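Local coordinates for Pyrsv_gp04 (Pyrobaculum spherical virus, PDB 2VXZ), which is of unproven function but probably acts as a DNA-binding, helix-turn-helix transcriptional regulator of this archaeal virus, at residues A[116-121]-A[128-133]. Residues are numbered along the deposited sequence; the frame is centred on the assembly and turned at random.
Sequences SIIPIA and LSFLNH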
ATOM      1  N   SER A 116      -5.438   6.362   0.413  1.00 22.31           N
ATOM      2  CA  SER A 116      -4.346   7.317   0.634  1.00 23.44           C
ATOM      3  C   SER A 116      -2.954   6.673   0.505  1.00 22.98           C
ATOM      4  O   SER A 116      -1.935   7.372   0.621  1.00 23.43           O
ATOM      5  CB  SER A 116      -4.501   8.021   1.988  1.00 24.03           C
ATOM      6  OG  SER A 116      -4.287   7.140   3.080  1.00 27.95           O
ATOM      7  N   ILE A 117      -2.906   5.360   0.272  1.00 22.74           N
ATOM      8  CA  ILE A 117      -1.655   4.608   0.091  1.00 23.29           C
ATOM      9  C   ILE A 117      -1.469   4.141  -1.364  1.00 23.05           C
ATOM     10  O   ILE A 117      -0.369   4.182  -1.910  1.00 23.11           O
ATOM     11  CB  ILE A 117      -1.638   3.327   0.984  1.00 22.97           C
ATOM     12  CG1 ILE A 117      -1.852   3.670   2.462  1.00 23.22           C
ATOM     13  CG2 ILE A 117      -0.315   2.533   0.798  1.00 23.19           C
ATOM     14  CD1 ILE A 117      -2.125   2.449   3.367  1.00 24.78           C
ATOM     15  N   ILE A 118      -2.553   3.657  -1.961  1.00 23.40           N
ATOM     16  CA  ILE A 118      -2.505   2.969  -3.240  1.00 24.07           C
ATOM     17  C   ILE A 118      -3.869   3.115  -3.897  1.00 24.08           C
ATOM     18  O   ILE A 118      -4.875   3.206  -3.196  1.00 24.11           O
ATOM     19  CB  ILE A 118      -2.166   1.470  -3.042  1.00 24.66           C
ATOM     20  CG1 ILE A 118      -1.948   0.767  -4.387  1.00 24.82           C
ATOM     21  CG2 ILE A 118      -3.265   0.774  -2.227  1.00 25.43           C
ATOM     22  CD1 ILE A 118      -1.207  -0.559  -4.258  1.00 24.83           C
ATOM     23  N   PRO A 119      -3.914   3.223  -5.233  1.00 24.62           N
ATOM     24  CA  PRO A 119      -5.221   3.143  -5.889  1.00 25.55           C
ATOM     25  C   PRO A 119      -5.938   1.831  -5.551  1.00 25.92           C
ATOM     26  O   PRO A 119      -5.357   0.752  -5.714  1.00 27.27           O
ATOM     27  CB  PRO A 119      -4.860   3.218  -7.373  1.00 25.36           C
ATOM     28  CG  PRO A 119      -3.600   4.041  -7.386  1.00 25.73           C
ATOM     29  CD  PRO A 119      -2.843   3.490  -6.210  1.00 25.12           C
ATOM     30  N   ILE A 120      -7.152   1.941  -5.009  1.00 25.97           N
ATOM     31  CA  ILE A 120      -7.877   0.782  -4.476  1.00 26.20           C
ATOM     32  C   ILE A 120      -9.308   0.625  -5.034  1.00 25.90           C
ATOM     33  O   ILE A 120      -9.937  -0.411  -4.817  1.00 26.15           O
ATOM     34  CB  ILE A 120      -7.920   0.873  -2.907  1.00 26.84           C
ATOM     35  CG1 ILE A 120      -8.143  -0.489  -2.235  1.00 29.54           C
ATOM     36  CG2 ILE A 120      -8.962   1.878  -2.456  1.00 28.08           C
ATOM     37  CD1 ILE A 120      -6.899  -1.132  -1.698  1.00 30.66           C
ATOM     38  N   ALA A 121      -9.811   1.621  -5.768  1.00 25.94           N
ATOM     39  CA  ALA A 121     -11.234   1.658  -6.144  1.00 25.50           C
ATOM     40  C   ALA A 121     -11.684   0.409  -6.895  1.00 25.75           C
ATOM     41  O   ALA A 121     -12.784  -0.091  -6.665  1.00 25.41           O
ATOM     42  CB  ALA A 121     -11.539   2.900  -6.985  1.00 25.35           C
ATOM     43  N   LEU A 128      -5.030  -6.860  -5.938  1.00 23.65           N
ATOM     44  CA  LEU A 128      -5.150  -8.188  -5.338  1.00 23.82           C
ATOM     45  C   LEU A 128      -3.792  -8.735  -4.864  1.00 23.01           C
ATOM     46  O   LEU A 128      -3.690  -9.329  -3.793  1.00 23.04           O
ATOM     47  CB  LEU A 128      -5.821  -9.161  -6.302  1.00 23.77           C
ATOM     48  CG  LEU A 128      -7.311  -8.884  -6.543  1.00 24.25           C
ATOM     49  CD1 LEU A 128      -7.871  -9.779  -7.617  1.00 25.23           C
ATOM     50  CD2 LEU A 128      -8.093  -9.056  -5.230  1.00 25.19           C
ATOM     51  N   SER A 129      -2.752  -8.518  -5.661  1.00 23.68           N
ATOM     52  CA  SER A 129      -1.402  -8.936  -5.295  1.00 23.79           C
ATOM     53  C   SER A 129      -0.912  -8.181  -4.053  1.00 23.99           C
ATOM     54  O   SER A 129      -0.276  -8.760  -3.167  1.00 23.45           O
ATOM     55  CB  SER A 129      -0.461  -8.704  -6.486  1.00 24.63           C
ATOM     56  OG  SER A 129       0.849  -9.167  -6.219  1.00 27.97           O
ATOM     57  N   PHE A 130      -1.218  -6.885  -3.992  1.00 23.20           N
ATOM     58  CA  PHE A 130      -0.864  -6.045  -2.850  1.00 22.65           C
ATOM     59  C   PHE A 130      -1.555  -6.564  -1.584  1.00 21.87           C
ATOM     60  O   PHE A 130      -0.924  -6.758  -0.549  1.00 21.37           O
ATOM     61  CB  PHE A 130      -1.280  -4.596  -3.126  1.00 23.45           C
ATOM     62  CG  PHE A 130      -1.056  -3.654  -1.976  1.00 23.14           C
ATOM     63  CD1 PHE A 130       0.161  -3.004  -1.825  1.00 24.53           C
ATOM     64  CD2 PHE A 130      -2.063  -3.392  -1.061  1.00 24.31           C
ATOM     65  CE1 PHE A 130       0.371  -2.116  -0.776  1.00 23.96           C
ATOM     66  CE2 PHE A 130      -1.865  -2.510  -0.028  1.00 24.12           C
ATOM     67  CZ  PHE A 130      -0.644  -1.869   0.124  1.00 24.00           C
ATOM     68  N   LEU A 131      -2.863  -6.763  -1.662  1.00 21.46           N
ATOM     69  CA  LEU A 131      -3.631  -7.255  -0.504  1.00 21.78           C
ATOM     70  C   LEU A 131      -3.244  -8.703  -0.112  1.00 21.76           C
ATOM     71  O   LEU A 131      -3.274  -9.070   1.071  1.00 21.20           O
ATOM     72  CB  LEU A 131      -5.126  -7.154  -0.794  1.00 21.66           C
ATOM     73  CG  LEU A 131      -5.668  -5.722  -0.889  1.00 21.69           C
ATOM     74  CD1 LEU A 131      -7.113  -5.752  -1.311  1.00 23.21           C
ATOM     75  CD2 LEU A 131      -5.515  -4.968   0.421  1.00 21.66           C
ATOM     76  N   ASN A 132      -2.880  -9.515  -1.105  1.00 21.84           N
ATOM     77  CA  ASN A 132      -2.375 -10.861  -0.844  1.00 21.88           C
ATOM     78  C   ASN A 132      -1.090 -10.797  -0.025  1.00 21.78           C
ATOM     79  O   ASN A 132      -0.905 -11.555   0.913  1.00 21.95           O
ATOM     80  CB  ASN A 132      -2.094 -11.602  -2.150  1.00 22.04           C
ATOM     81  CG  ASN A 132      -1.742 -13.049  -1.930  1.00 22.56           C
ATOM     82  OD1 ASN A 132      -2.524 -13.794  -1.358  1.00 21.97           O
ATOM     83  ND2 ASN A 132      -0.552 -13.468  -2.403  1.00 25.31           N
ATOM     84  N   HIS A 133      -0.203  -9.873  -0.391  1.00 21.78           N
ATOM     85  CA  HIS A 133       1.051  -9.711   0.331  1.00 21.86           C
ATOM     86  C   HIS A 133       0.794  -9.318   1.788  1.00 21.64           C
ATOM     87  O   HIS A 133       1.435  -9.840   2.709  1.00 22.51           O
ATOM     88  CB  HIS A 133       1.921  -8.666  -0.362  1.00 22.18           C
ATOM     89  CG  HIS A 133       3.292  -8.569   0.219  1.00 22.91           C
ATOM     90  ND1 HIS A 133       4.295  -9.466  -0.087  1.00 26.05           N
ATOM     91  CD2 HIS A 133       3.816  -7.702   1.111  1.00 23.93           C
ATOM     92  CE1 HIS A 133       5.382  -9.137   0.582  1.00 25.25           C
ATOM     93  NE2 HIS A 133       5.117  -8.077   1.324  1.00 24.45           N
TER
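Ile118 lays its CD1 methyl over one face of the Phe130 ring, a CH-pi contact in which a loop residue meets an aromatic carried by a helix. The Ile118 CD1 methyl stands 4.0 Å from the centroid of the Phe130 ring, tilted 23° from the normal. It sits nearer one side of the ring, where Phe130 CD1 is 3.7 Å from Ile118 CD1. Both torsions bring this about: with CG anti to the backbone N (chi1 176°), Phe130 reaches out from the helix toward the loop, while Ile118 extends CG1 in the same anti sense (chi1 -173°) from the other side, and the two side chains run past one another, pointing opposite ways. The shorter branch of Ile118 follows the ring less closely, CG2 lying 4.2 Å from Phe130 CE2. Packing slackens further at the far end of the ring, where Ile117 CG2 approaches Phe130 CZ obliquely at 4.5 Å. No hydrogen bond crosses the contact; dispersion between buried apolar groups joins the segments, whereas toward solvent Pro119 and Ala121 lie exposed on the loop and take no part. It is a compact example of a connection between consecutive helices folding two of its isoleucines, Ile117 and Ile118, back onto the second of them, here in the part of the chain that matches the PSV transcriptional regulator family. The loop follows helix 108-115 and leads into helix 125-139, which carries Phe130. Val62 of strand 62-66 touches both Ile118 and Phe130, and Met79 of helix 69-89 touches both Ile117 and Phe130, placing the cluster where loop, strand and two helices converge.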